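Local coordinates for insecticidal crystal protein Cry7Cal (Bacillus thuringiensis, PDB 5ZI1) that acts as an insecticidal toxin against locusts, probably by binding gut receptors and forming pores in the midgut membrane, at residues P269-A274 / S436-E441; A367-A372 / K440-G445; I468-A473 / K594-P599; K523-Y528 / Y559-M564. All coordinates share one frame; numbering follows the deposited sequence.

Contact 1. Residues P269-A274 / S436-E441; sequences PDWYGA and SEIFKE
Apolar packing between Trp271 and Ile438 and a single backbone hydrogen bond from Glu441 to Ala274 join these two segments. In the apolar part, the six-membered half of the indole meets the branches of Ile438, the side chains crossing at about a right angle: CZ3 of Trp271 lies 3.9 Å from CG2 of Ile438, and CH2 approaches its CD1. Trp271 CG stands between its own backbone N and carbonyl carbon (chi1 67°), which directs the ring at the other chain segment. Tyr272 CD1 lies over one face of the indole, near its rim.

Both segments belong to the second domain of the three-domain delta endotoxins, a beta prism of three antiparallel sheets. Residues 269-274 end in a 3-10 turn ahead of helix 279-286, and residues 436-441 run off strand 430-437; Trp212 of helix 208-227, in the N-terminal helical domain, also packs on Ile438.

The polar part is confined to the backbone. Glu441 N donates to Ala274 O at 2.8 Å, with an N-H...O angle of 159°. Around this same oxygen gather aliphatic carbons, Lys440 CG and Glu441 CB each at 3.6 Å, while the lysine chain bends away to a weak hydrogen bond from NZ to Gly445 O.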
loop_
_atom_site.group_PDB
_atom_site.type_symbol
_atom_site.label_atom_id
_atom_site.label_comp_id
_atom_site.label_asym_id
_atom_site.label_seq_id
_atom_site.Cartn_x
_atom_site.Cartn_y
_atom_site.Cartn_z
ATOM N N PRO A 269 8.832 -29.121 -16.202
ATOM C CA PRO A 269 7.435 -28.696 -16.019
ATOM C C PRO A 269 7.348 -27.362 -15.289
ATOM O O PRO A 269 8.318 -26.875 -14.698
ATOM C CB PRO A 269 6.812 -29.829 -15.190
ATOM C CG PRO A 269 7.965 -30.357 -14.384
ATOM C CD PRO A 269 9.228 -30.141 -15.217
ATOM N N ASP A 270 6.167 -26.748 -15.383
ATOM C CA ASP A 270 5.830 -25.636 -14.499
ATOM C C ASP A 270 5.906 -26.073 -13.041
ATOM O O ASP A 270 5.561 -27.202 -12.684
ATOM C CB ASP A 270 4.431 -25.110 -14.795
ATOM C CG ASP A 270 4.336 -24.407 -16.135
ATOM O OD1 ASP A 270 5.381 -24.179 -16.767
ATOM O OD2 ASP A 270 3.203 -24.071 -16.552
ATOM N N TRP A 271 6.343 -25.156 -12.184
ATOM C CA TRP A 271 6.484 -25.496 -10.775
ATOM C C TRP A 271 5.138 -25.764 -10.088
ATOM O O TRP A 271 5.133 -26.428 -9.044
ATOM C CB TRP A 271 7.254 -24.385 -10.037
ATOM C CG TRP A 271 6.505 -23.066 -9.941
ATOM C CD1 TRP A 271 6.642 -21.982 -10.764
ATOM C CD2 TRP A 271 5.495 -22.710 -8.980
ATOM N NE1 TRP A 271 5.789 -20.978 -10.377
ATOM C CE2 TRP A 271 5.076 -21.396 -9.282
ATOM C CE3 TRP A 271 4.918 -23.366 -7.889
ATOM C CZ2 TRP A 271 4.104 -20.725 -8.526
ATOM C CZ3 TRP A 271 3.950 -22.694 -7.134
ATOM C CH2 TRP A 271 3.556 -21.395 -7.463
ATOM N N TYR A 272 4.010 -25.306 -10.655
ATOM C CA TYR A 272 2.734 -25.326 -9.919
ATOM C C TYR A 272 2.408 -26.706 -9.350
ATOM O O TYR A 272 2.068 -26.834 -8.166
ATOM C CB TYR A 272 1.575 -24.854 -10.800
ATOM C CG TYR A 272 1.793 -23.540 -11.502
ATOM C CD1 TYR A 272 2.076 -22.385 -10.788
ATOM C CD2 TYR A 272 1.694 -23.451 -12.891
ATOM C CE1 TYR A 272 2.267 -21.178 -11.443
ATOM C CE2 TYR A 272 1.886 -22.251 -13.553
ATOM C CZ TYR A 272 2.170 -21.120 -12.820
ATOM O OH TYR A 272 2.366 -19.929 -13.472
ATOM N N GLY A 273 2.522 -27.757 -10.175
ATOM C CA GLY A 273 2.219 -29.104 -9.717
ATOM C C GLY A 273 3.024 -29.551 -8.515
ATOM O O GLY A 273 2.595 -30.457 -7.797
ATOM N N ALA A 274 4.178 -28.922 -8.263
ATOM C CA ALA A 274 5.003 -29.274 -7.111
ATOM C C ALA A 274 4.580 -28.580 -5.820
ATOM O O ALA A 274 4.960 -29.041 -4.736
ATOM C CB ALA A 274 6.473 -28.952 -7.400
ATOM N N SER A 436 10.236 -15.134 1.169
ATOM C CA SER A 436 9.565 -16.310 1.684
ATOM C C SER A 436 9.778 -17.454 0.694
ATOM O O SER A 436 10.671 -17.401 -0.154
ATOM C CB SER A 436 8.084 -16.005 1.916
ATOM O OG SER A 436 7.482 -15.618 0.698
ATOM N N GLU A 437 8.948 -18.482 0.775
ATOM C CA GLU A 437 9.037 -19.568 -0.181
ATOM C C GLU A 437 7.651 -20.166 -0.375
ATOM O O GLU A 437 6.705 -19.876 0.371
ATOM C CB GLU A 437 10.011 -20.638 0.286
ATOM C CG GLU A 437 9.495 -21.388 1.465
ATOM C CD GLU A 437 10.546 -22.217 2.148
ATOM O OE1 GLU A 437 10.168 -23.055 3.000
ATOM O OE2 GLU A 437 11.749 -22.020 1.854
ATOM N N ILE A 438 7.568 -21.018 -1.394
ATOM C CA ILE A 438 6.386 -21.796 -1.708
ATOM C C ILE A 438 6.447 -23.096 -0.926
ATOM O O ILE A 438 7.439 -23.832 -1.008
ATOM C CB ILE A 438 6.305 -22.069 -3.217
ATOM C CG1 ILE A 438 5.932 -20.799 -3.969
ATOM C CG2 ILE A 438 5.296 -23.150 -3.506
ATOM C CD1 ILE A 438 4.539 -20.240 -3.575
ATOM N N PHE A 439 5.384 -23.379 -0.170
ATOM C CA PHE A 439 5.232 -24.664 0.500
ATOM C C PHE A 439 5.152 -25.775 -0.541
ATOM O O PHE A 439 4.191 -25.853 -1.311
ATOM C CB PHE A 439 3.966 -24.651 1.360
ATOM C CG PHE A 439 3.925 -25.736 2.393
ATOM C CD1 PHE A 439 3.948 -27.073 2.021
ATOM C CD2 PHE A 439 3.852 -25.417 3.747
ATOM C CE1 PHE A 439 3.925 -28.086 2.975
ATOM C CE2 PHE A 439 3.808 -26.418 4.715
ATOM C CZ PHE A 439 3.845 -27.757 4.327
ATOM N N LYS A 440 6.138 -26.655 -0.552
ATOM C CA LYS A 440 6.230 -27.668 -1.591
ATOM C C LYS A 440 5.595 -28.970 -1.114
ATOM O O LYS A 440 5.701 -29.341 0.062
ATOM C CB LYS A 440 7.692 -27.885 -2.002
ATOM C CG LYS A 440 7.983 -27.577 -3.476
ATOM C CD LYS A 440 9.448 -27.205 -3.768
ATOM C CE LYS A 440 10.415 -28.169 -3.129
ATOM N NZ LYS A 440 10.745 -27.740 -1.731
ATOM N N GLU A 441 4.910 -29.646 -2.033
ATOM C CA GLU A 441 4.320 -30.950 -1.762
ATOM C C GLU A 441 5.282 -32.087 -2.059
ATOM O O GLU A 441 5.184 -33.148 -1.433
ATOM C CB GLU A 441 3.049 -31.143 -2.597
ATOM C CG GLU A 441 2.286 -32.439 -2.337
ATOM C CD GLU A 441 0.914 -32.456 -3.036
ATOM O OE1 GLU A 441 -0.040 -33.086 -2.515
ATOM O OE2 GLU A 441 0.777 -31.833 -4.120
#

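Contact 2. Residues A367-A372 / K440-G445; sequences ATWYQA and KETGSG
Trp369 and Thr442 meet at about a right angle, the methyl CG2 of Thr442 reaching CE3 of the indole at 3.6 Å. That methyl sits between the backbone N and carbonyl carbon of its own residue (chi1 -160° for OG1), which points it at the ring. The indole also has the amide of Gln371 over one face, with NE2 displaced toward the rim. One residue along, Ser444 CB comes obliquely to the ring of Tyr370, 3.7 Å from CD1. The chains of Gln371 and Lys440 run antiparallel alongside each other, CG of Gln371 3.9 Å from CD of Lys440.

These side chains flank a single beta bridge, Tyr370 with Ser444, through which the loop between strands 430-437 and 448-454 leans on the start of strand 369-382 in the second domain of the toxin. Tyr370 and Ser444 pack in addition on Ile314 of strand 312-324, so a loop of one sheet meets strands of the other two within the beta prism. Ser444 N donates to Trp369 O at 3.1 Å, and Gln371 N donates to Ser444 O at 2.9 Å. Gly443 and Gly445 place their CA atoms 3.2 Å from Trp369 O and Gln371 O, respectively, as CA-H...O contacts. A water donates to Trp369 O and Thr442 O and accepts from Gln371 NE2 at 2.7 Å, tying the glutamine amide to both backbones.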
loop_
_atom_site.group_PDB
_atom_site.type_symbol
_atom_site.label_atom_id
_atom_site.label_comp_id
_atom_site.label_asym_id
_atom_site.label_seq_id
_atom_site.Cartn_x
_atom_site.Cartn_y
_atom_site.Cartn_z
ATOM N N ALA A 367 13.963 -38.710 -11.696
ATOM C CA ALA A 367 13.635 -39.611 -10.602
ATOM C C ALA A 367 13.028 -38.840 -9.443
ATOM O O ALA A 367 12.235 -39.400 -8.680
ATOM C CB ALA A 367 14.871 -40.376 -10.137
ATOM N N THR A 368 13.405 -37.568 -9.291
ATOM C CA THR A 368 12.811 -36.654 -8.331
ATOM C C THR A 368 12.625 -35.313 -9.023
ATOM O O THR A 368 12.992 -35.139 -10.187
ATOM C CB THR A 368 13.663 -36.519 -7.066
ATOM O OG1 THR A 368 12.939 -35.754 -6.096
ATOM C CG2 THR A 368 14.986 -35.829 -7.371
ATOM N N TRP A 369 12.039 -34.354 -8.304
ATOM C CA TRP A 369 11.582 -33.099 -8.894
ATOM C C TRP A 369 12.304 -31.951 -8.195
ATOM O O TRP A 369 12.013 -31.641 -7.036
ATOM C CB TRP A 369 10.062 -32.999 -8.775
ATOM C CG TRP A 369 9.425 -31.942 -9.612
ATOM C CD1 TRP A 369 10.058 -30.973 -10.328
ATOM C CD2 TRP A 369 8.016 -31.745 -9.817
ATOM N NE1 TRP A 369 9.131 -30.181 -10.970
ATOM C CE2 TRP A 369 7.870 -30.633 -10.667
ATOM C CE3 TRP A 369 6.865 -32.399 -9.363
ATOM C CZ2 TRP A 369 6.618 -30.157 -11.070
ATOM C CZ3 TRP A 369 5.621 -31.930 -9.774
ATOM C CH2 TRP A 369 5.509 -30.825 -10.620
ATOM N N TYR A 370 13.265 -31.343 -8.885
ATOM C CA TYR A 370 14.086 -30.267 -8.350
ATOM C C TYR A 370 13.560 -28.910 -8.795
ATOM O O TYR A 370 13.076 -28.750 -9.918
ATOM C CB TYR A 370 15.549 -30.403 -8.806
ATOM C CG TYR A 370 16.283 -31.597 -8.228
ATOM C CD1 TYR A 370 16.506 -31.700 -6.861
ATOM C CD2 TYR A 370 16.771 -32.614 -9.055
ATOM C CE1 TYR A 370 17.175 -32.780 -6.326
ATOM C CE2 TYR A 370 17.443 -33.693 -8.533
ATOM C CZ TYR A 370 17.648 -33.775 -7.169
ATOM O OH TYR A 370 18.321 -34.850 -6.633
ATOM N N GLN A 371 13.678 -27.919 -7.913
ATOM C CA GLN A 371 13.407 -26.531 -8.266
ATOM C C GLN A 371 14.670 -25.740 -7.986
ATOM O O GLN A 371 15.291 -25.909 -6.929
ATOM C CB GLN A 371 12.222 -25.966 -7.476
ATOM C CG GLN A 371 11.106 -26.947 -7.288
ATOM C CD GLN A 371 10.229 -27.110 -8.516
ATOM O OE1 GLN A 371 10.235 -26.284 -9.442
ATOM N NE2 GLN A 371 9.450 -28.176 -8.522
ATOM N N ALA A 372 15.062 -24.889 -8.929
ATOM C CA ALA A 372 16.382 -24.282 -8.875
ATOM C C ALA A 372 16.293 -22.787 -9.133
ATOM O O ALA A 372 15.635 -22.351 -10.085
ATOM C CB ALA A 372 17.327 -24.951 -9.895
ATOM N N LYS A 440 6.138 -26.655 -0.552
ATOM C CA LYS A 440 6.230 -27.668 -1.591
ATOM C C LYS A 440 5.595 -28.970 -1.114
ATOM O O LYS A 440 5.701 -29.341 0.062
ATOM C CB LYS A 440 7.692 -27.885 -2.002
ATOM C CG LYS A 440 7.983 -27.577 -3.476
ATOM C CD LYS A 440 9.448 -27.205 -3.768
ATOM C CE LYS A 440 10.415 -28.169 -3.129
ATOM N NZ LYS A 440 10.745 -27.740 -1.731
ATOM N N GLU A 441 4.910 -29.646 -2.033
ATOM C CA GLU A 441 4.320 -30.950 -1.762
ATOM C C GLU A 441 5.282 -32.087 -2.059
ATOM O O GLU A 441 5.184 -33.148 -1.433
ATOM C CB GLU A 441 3.049 -31.143 -2.597
ATOM C CG GLU A 441 2.286 -32.439 -2.337
ATOM C CD GLU A 441 0.914 -32.456 -3.036
ATOM O OE1 GLU A 441 -0.040 -33.086 -2.515
ATOM O OE2 GLU A 441 0.777 -31.833 -4.120
ATOM N N THR A 442 6.216 -31.885 -2.986
ATOM C CA THR A 442 7.144 -32.945 -3.354
ATOM C C THR A 442 8.491 -32.365 -3.788
ATOM O O THR A 442 8.596 -31.203 -4.192
ATOM C CB THR A 442 6.556 -33.807 -4.478
ATOM O OG1 THR A 442 7.220 -35.074 -4.507
ATOM C CG2 THR A 442 6.731 -33.125 -5.817
ATOM N N GLY A 443 9.526 -33.199 -3.711
ATOM C CA GLY A 443 10.805 -32.824 -4.275
ATOM C C GLY A 443 11.732 -32.024 -3.383
ATOM O O GLY A 443 11.717 -32.161 -2.157
ATOM N N SER A 444 12.545 -31.175 -4.014
ATOM C CA SER A 444 13.715 -30.562 -3.403
ATOM C C SER A 444 13.973 -29.243 -4.103
ATOM O O SER A 444 13.627 -29.079 -5.279
ATOM C CB SER A 444 14.966 -31.453 -3.536
ATOM O OG SER A 444 15.514 -31.800 -2.273
ATOM N N GLY A 445 14.614 -28.319 -3.383
ATOM C CA GLY A 445 14.934 -27.001 -3.906
ATOM C C GLY A 445 13.938 -25.941 -3.473
ATOM O O GLY A 445 12.742 -26.216 -3.412
HETATM O O HOH W 1 9.924 -29.844 -6.405
#

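Contact 3. Residues I468-A473 / K594-P599; sequences ITQIPA and KIEFIP
Ile471 and Phe597 form the apolar centre of this antiparallel strand pair, in which strand 468-472 runs beside strand 589-599 in the C-terminal beta-sandwich domain of the toxin. CD1 of Ile471 reaches CE1 of Phe597 at 3.6 Å, approaching the ring obliquely. Thr469 and Ile595 point to the same face of the sheet, where Met512 and Phe510 of strand 508-513, from the other sheet, pack on Ile471 and Ile595. At the far end, Ile468 CG1 touches Pro599 CD and Ile598 CG1.

Four backbone hydrogen bonds join the strands. Thr469 and Phe597 exchange two, as do Ile471 and Ile595; of these the bond from Ile471 N to Ile595 O is nearly straight, at 2.7 Å and 176°. Between them the non-hydrogen-bonded pair Gln470-Glu596 sends its side chains to the opposite face.

There the polar edge begins. Lys594 lays its aliphatic chain against both neighbours: CB is 3.6 Å from Gln470 CG and CD is 3.8 Å from Pro472 CG. With CG anti to the backbone N (chi1 -177°), Gln470 runs side by side with Glu596, their amide and carboxylate nearly coplanar, 18° apart. Glu596 is further held by a salt bridge from OE1 to Arg525 and by a hydrogen bond between OE2 and Tyr241 OH, which probably stabilises its negative charge. Gln470 NE2 donates in its amide plane to Glu596 OE2 at 2.7 Å, using the anti lone pair of that oxygen.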
loop_
_atom_site.group_PDB
_atom_site.type_symbol
_atom_site.label_atom_id
_atom_site.label_comp_id
_atom_site.label_asym_id
_atom_site.label_seq_id
_atom_site.Cartn_x
_atom_site.Cartn_y
_atom_site.Cartn_z
ATOM N N ILE A 468 1.470 18.173 9.006
ATOM C CA ILE A 468 0.945 17.080 9.808
ATOM C C ILE A 468 1.727 15.829 9.435
ATOM O O ILE A 468 1.775 15.437 8.265
ATOM C CB ILE A 468 -0.558 16.888 9.586
ATOM C CG1 ILE A 468 -1.341 18.072 10.182
ATOM C CG2 ILE A 468 -0.976 15.597 10.220
ATOM C CD1 ILE A 468 -2.740 18.265 9.566
ATOM N N THR A 469 2.370 15.222 10.416
ATOM C CA THR A 469 3.138 14.014 10.188
ATOM C C THR A 469 2.282 12.845 10.630
ATOM O O THR A 469 1.920 12.743 11.808
ATOM C CB THR A 469 4.472 14.042 10.936
ATOM O OG1 THR A 469 5.115 15.298 10.688
ATOM C CG2 THR A 469 5.372 12.924 10.409
ATOM N N GLN A 470 1.929 11.984 9.686
ATOM C CA GLN A 470 1.049 10.862 9.979
ATOM C C GLN A 470 1.925 9.618 9.956
ATOM O O GLN A 470 2.431 9.220 8.899
ATOM C CB GLN A 470 -0.118 10.786 8.996
ATOM C CG GLN A 470 -1.120 9.671 9.291
ATOM C CD GLN A 470 -2.108 9.459 8.152
ATOM O OE1 GLN A 470 -1.745 8.938 7.106
ATOM N NE2 GLN A 470 -3.358 9.880 8.350
ATOM N N ILE A 471 2.110 9.027 11.127
ATOM C CA ILE A 471 3.022 7.920 11.340
ATOM C C ILE A 471 2.180 6.720 11.750
ATOM O O ILE A 471 1.473 6.782 12.761
ATOM C CB ILE A 471 4.070 8.227 12.421
ATOM C CG1 ILE A 471 4.852 9.495 12.077
ATOM C CG2 ILE A 471 4.992 7.033 12.590
ATOM C CD1 ILE A 471 6.001 9.784 13.060
ATOM N N PRO A 472 2.217 5.621 11.002
ATOM C CA PRO A 472 1.423 4.456 11.379
ATOM C C PRO A 472 1.924 3.876 12.678
ATOM O O PRO A 472 3.113 3.919 12.987
ATOM C CB PRO A 472 1.645 3.485 10.216
ATOM C CG PRO A 472 1.888 4.390 9.060
ATOM C CD PRO A 472 2.693 5.541 9.619
ATOM N N ALA A 473 0.990 3.341 13.453
ATOM C CA ALA A 473 1.369 2.674 14.688
ATOM C C ALA A 473 2.387 1.571 14.430
ATOM O O ALA A 473 3.247 1.308 15.279
ATOM C CB ALA A 473 0.116 2.121 15.382
ATOM N N LYS A 594 -3.345 5.270 12.814
ATOM C CA LYS A 594 -2.272 6.222 12.590
ATOM C C LYS A 594 -2.058 7.107 13.815
ATOM O O LYS A 594 -2.979 7.354 14.619
ATOM C CB LYS A 594 -2.565 7.109 11.375
ATOM C CG LYS A 594 -2.905 6.347 10.103
ATOM C CD LYS A 594 -1.684 5.576 9.538
ATOM C CE LYS A 594 -2.081 4.741 8.302
ATOM N NZ LYS A 594 -2.730 5.570 7.236
ATOM N N ILE A 595 -0.825 7.592 13.941
ATOM C CA ILE A 595 -0.460 8.586 14.941
ATOM C C ILE A 595 -0.126 9.856 14.192
ATOM O O ILE A 595 0.734 9.843 13.300
ATOM C CB ILE A 595 0.725 8.131 15.789
ATOM C CG1 ILE A 595 0.555 6.656 16.134
ATOM C CG2 ILE A 595 0.815 8.988 17.028
ATOM C CD1 ILE A 595 -0.582 6.435 17.079
ATOM N N GLU A 596 -0.798 10.953 14.536
ATOM C CA GLU A 596 -0.630 12.189 13.785
ATOM C C GLU A 596 -0.081 13.270 14.696
ATOM O O GLU A 596 -0.695 13.608 15.717
ATOM C CB GLU A 596 -1.932 12.622 13.125
ATOM C CG GLU A 596 -2.374 11.657 12.049
ATOM C CD GLU A 596 -3.739 11.990 11.511
ATOM O OE1 GLU A 596 -4.411 12.848 12.131
ATOM O OE2 GLU A 596 -4.136 11.403 10.472
ATOM N N PHE A 597 1.080 13.794 14.316
ATOM C CA PHE A 597 1.755 14.867 15.020
ATOM C C PHE A 597 1.364 16.170 14.342
ATOM O O PHE A 597 1.736 16.423 13.193
ATOM C CB PHE A 597 3.262 14.623 15.015
ATOM C CG PHE A 597 3.641 13.370 15.743
ATOM C CD1 PHE A 597 3.597 12.148 15.110
ATOM C CD2 PHE A 597 3.979 13.407 17.081
ATOM C CE1 PHE A 597 3.918 10.972 15.791
ATOM C CE2 PHE A 597 4.297 12.238 17.766
ATOM C CZ PHE A 597 4.264 11.022 17.119
ATOM N N ILE A 598 0.580 16.970 15.046
ATOM C CA ILE A 598 0.019 18.204 14.517
ATOM C C ILE A 598 0.883 19.358 15.016
ATOM O O ILE A 598 1.167 19.424 16.222
ATOM C CB ILE A 598 -1.449 18.365 14.953
ATOM C CG1 ILE A 598 -2.298 17.257 14.302
ATOM C CG2 ILE A 598 -1.988 19.774 14.634
ATOM C CD1 ILE A 598 -3.663 17.101 14.904
ATOM N N PRO A 599 1.362 20.233 14.136
ATOM C CA PRO A 599 2.237 21.322 14.581
ATOM C C PRO A 599 1.432 22.480 15.155
ATOM O O PRO A 599 0.436 22.916 14.571
ATOM C CB PRO A 599 2.978 21.722 13.300
ATOM C CG PRO A 599 2.082 21.325 12.196
ATOM C CD PRO A 599 1.326 20.112 12.667
#

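Contact 4. Residues K523-Y528 / Y559-M564; sequences KVRVRY and YSYLTM
With CG anti to the backbone N (chi1 174°) and the chain extended as far as NE, Arg527 carries its guanidinium across to Tyr559, whose CG lies on the side of its own backbone N (chi1 -71°). The guanidinium lies flat on the ring with the planes 30° apart, and CZ is 4.3 Å from the ring centroid, making an off-centre cation-pi contact. NH1 comes nearest, 3.5 Å from Tyr559 CD2, and is also salt-bridged to Asp593, which helps fix the group over the ring. At the edge of the guanidinium is the hydroxyl end of Tyr561. A water accepts from Arg527 NH2 at 3.0 Å and is hydrogen-bonded to Tyr561 OH, which also bonds to Tyr241 OH.

The aliphatic part of Arg527 runs along Tyr561, with CB 3.6 Å from CE2. On the other flank of this tyrosine, Arg525 NE lies 3.8 Å from CD2; its charge is paired with Glu596.

Opposite these groups, the other face is largely apolar. The bent end of Met564 puts CE 3.6 Å from both Val524 CG1 and Val526 CG2, and Tyr528 CE1 meets Leu562 CB at 3.7 Å. Met536 and Phe538 of strand 534-538 close over this side. Six backbone hydrogen bonds, two each for Val524-Met564, Val526-Leu562 and Tyr528-Ser560, zip the strands together in the regular antiparallel pattern of a sheet of the galactose-binding-like jelly-roll beta sandwich that forms the third domain of Cry toxins.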
loop_
_atom_site.group_PDB
_atom_site.type_symbol
_atom_site.label_atom_id
_atom_site.label_comp_id
_atom_site.label_asym_id
_atom_site.label_seq_id
_atom_site.Cartn_x
_atom_site.Cartn_y
_atom_site.Cartn_z
ATOM N N LYS A 523 0.727 18.577 18.953
ATOM C CA LYS A 523 -0.473 17.884 19.397
ATOM C C LYS A 523 -0.380 16.493 18.783
ATOM O O LYS A 523 0.077 16.359 17.640
ATOM C CB LYS A 523 -1.722 18.614 18.911
ATOM C CG LYS A 523 -2.269 19.612 19.882
ATOM C CD LYS A 523 -3.721 19.912 19.596
ATOM C CE LYS A 523 -3.815 20.789 18.361
ATOM N NZ LYS A 523 -5.210 21.280 18.223
ATOM N N VAL A 524 -0.782 15.468 19.529
ATOM C CA VAL A 524 -0.843 14.105 19.016
ATOM C C VAL A 524 -2.306 13.731 18.811
ATOM O O VAL A 524 -3.087 13.679 19.767
ATOM C CB VAL A 524 -0.144 13.119 19.965
ATOM C CG1 VAL A 524 -0.392 11.671 19.551
ATOM C CG2 VAL A 524 1.344 13.389 19.995
ATOM N N ARG A 525 -2.673 13.458 17.565
ATOM C CA ARG A 525 -4.007 13.001 17.212
ATOM C C ARG A 525 -3.916 11.547 16.773
ATOM O O ARG A 525 -3.241 11.231 15.787
ATOM C CB ARG A 525 -4.598 13.867 16.107
ATOM C CG ARG A 525 -6.048 13.567 15.773
ATOM C CD ARG A 525 -6.593 14.639 14.858
ATOM N NE ARG A 525 -5.981 14.588 13.544
ATOM C CZ ARG A 525 -6.151 15.505 12.593
ATOM N NH1 ARG A 525 -6.905 16.564 12.811
ATOM N NH2 ARG A 525 -5.564 15.366 11.412
ATOM N N VAL A 526 -4.568 10.674 17.516
ATOM C CA VAL A 526 -4.649 9.263 17.182
ATOM C C VAL A 526 -5.911 9.007 16.364
ATOM O O VAL A 526 -6.994 9.510 16.688
ATOM C CB VAL A 526 -4.639 8.410 18.454
ATOM C CG1 VAL A 526 -4.852 6.960 18.104
ATOM C CG2 VAL A 526 -3.335 8.624 19.209
ATOM N N ARG A 527 -5.768 8.258 15.276
ATOM C CA ARG A 527 -6.898 7.760 14.509
ATOM C C ARG A 527 -7.159 6.341 15.000
ATOM O O ARG A 527 -6.333 5.444 14.776
ATOM C CB ARG A 527 -6.597 7.808 13.016
ATOM C CG ARG A 527 -7.654 7.174 12.135
ATOM C CD ARG A 527 -7.434 7.537 10.687
ATOM N NE ARG A 527 -8.673 7.405 9.922
ATOM C CZ ARG A 527 -9.090 6.278 9.349
ATOM N NH1 ARG A 527 -8.377 5.163 9.463
ATOM N NH2 ARG A 527 -10.240 6.264 8.676
ATOM N N TYR A 528 -8.294 6.149 15.688
ATOM C CA TYR A 528 -8.538 4.954 16.485
ATOM C C TYR A 528 -9.967 4.458 16.289
ATOM O O TYR A 528 -10.818 5.127 15.694
ATOM C CB TYR A 528 -8.307 5.221 17.971
ATOM C CG TYR A 528 -9.513 5.851 18.620
ATOM C CD1 TYR A 528 -9.799 7.188 18.433
ATOM C CD2 TYR A 528 -10.382 5.100 19.393
ATOM C CE1 TYR A 528 -10.930 7.771 19.006
ATOM C CE2 TYR A 528 -11.508 5.663 19.962
ATOM C CZ TYR A 528 -11.775 7.006 19.773
ATOM O OH TYR A 528 -12.891 7.589 20.349
ATOM N N TYR A 559 -13.800 4.454 12.487
ATOM C CA TYR A 559 -12.730 5.249 13.066
ATOM C C TYR A 559 -13.201 6.658 13.384
ATOM O O TYR A 559 -13.952 7.265 12.619
ATOM C CB TYR A 559 -11.528 5.355 12.113
ATOM C CG TYR A 559 -10.751 4.084 11.969
ATOM C CD1 TYR A 559 -9.841 3.694 12.946
ATOM C CD2 TYR A 559 -10.913 3.271 10.848
ATOM C CE1 TYR A 559 -9.128 2.522 12.819
ATOM C CE2 TYR A 559 -10.186 2.100 10.704
ATOM C CZ TYR A 559 -9.303 1.730 11.692
ATOM O OH TYR A 559 -8.598 0.569 11.573
ATOM N N SER A 560 -12.707 7.195 14.494
ATOM C CA SER A 560 -12.713 8.643 14.651
ATOM C C SER A 560 -11.336 9.111 15.108
ATOM O O SER A 560 -10.348 8.378 14.977
ATOM C CB SER A 560 -13.813 9.087 15.621
ATOM O OG SER A 560 -13.765 8.305 16.793
ATOM N N TYR A 561 -11.258 10.328 15.629
ATOM C CA TYR A 561 -10.008 10.935 16.041
ATOM C C TYR A 561 -10.071 11.344 17.502
ATOM O O TYR A 561 -11.132 11.704 18.044
ATOM C CB TYR A 561 -9.672 12.144 15.177
ATOM C CG TYR A 561 -9.420 11.763 13.731
ATOM C CD1 TYR A 561 -10.461 11.717 12.814
ATOM C CD2 TYR A 561 -8.141 11.413 13.297
ATOM C CE1 TYR A 561 -10.243 11.372 11.516
ATOM C CE2 TYR A 561 -7.903 11.047 11.985
ATOM C CZ TYR A 561 -8.960 11.036 11.099
ATOM O OH TYR A 561 -8.770 10.689 9.788
ATOM N N LEU A 562 -8.900 11.314 18.118
ATOM C CA LEU A 562 -8.728 11.588 19.532
ATOM C C LEU A 562 -7.475 12.434 19.670
ATOM O O LEU A 562 -6.379 11.974 19.339
ATOM C CB LEU A 562 -8.592 10.277 20.305
ATOM C CG LEU A 562 -8.201 10.330 21.779
ATOM C CD1 LEU A 562 -8.571 9.043 22.335
ATOM C CD2 LEU A 562 -6.676 10.482 22.012
ATOM N N THR A 563 -7.619 13.634 20.203
ATOM C CA THR A 563 -6.520 14.581 20.248
ATOM C C THR A 563 -5.968 14.703 21.661
ATOM O O THR A 563 -6.726 14.900 22.617
ATOM C CB THR A 563 -6.981 15.934 19.716
ATOM O OG1 THR A 563 -7.514 15.745 18.404
ATOM C CG2 THR A 563 -5.828 16.926 19.667
ATOM N N MET A 564 -4.646 14.574 21.786
ATOM C CA MET A 564 -3.955 14.786 23.046
ATOM C C MET A 564 -3.076 16.016 22.914
ATOM O O MET A 564 -2.342 16.156 21.931
ATOM C CB MET A 564 -3.137 13.562 23.434
ATOM C CG MET A 564 -3.979 12.381 23.827
ATOM S SD MET A 564 -3.045 10.852 23.860
ATOM C CE MET A 564 -2.735 10.714 22.108
HETATM O O HOH W 2 -11.470 8.947 9.137
#

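The four contacts fall into two groups on opposite sides of the chain's centre. Contacts 1 and 2 lie in the second domain, their centres 8 Å apart; they share Lys440 and Glu441, and the Trp369 indole of contact 2 packs against the turn of contact 1, with CH2 3.3 Å from Ala274 N. Contacts 3 and 4, in the C-terminal domain, are centred 9 Å apart in one sheet, since strand 521-530 pairs with both 560-571 and 589-599. A salt bridge of 2.7 Å from Arg525 NE to Glu596 OE1 links them. Between the groups, nearest atoms are at least about 22 Å apart, as for contacts 1 and 3.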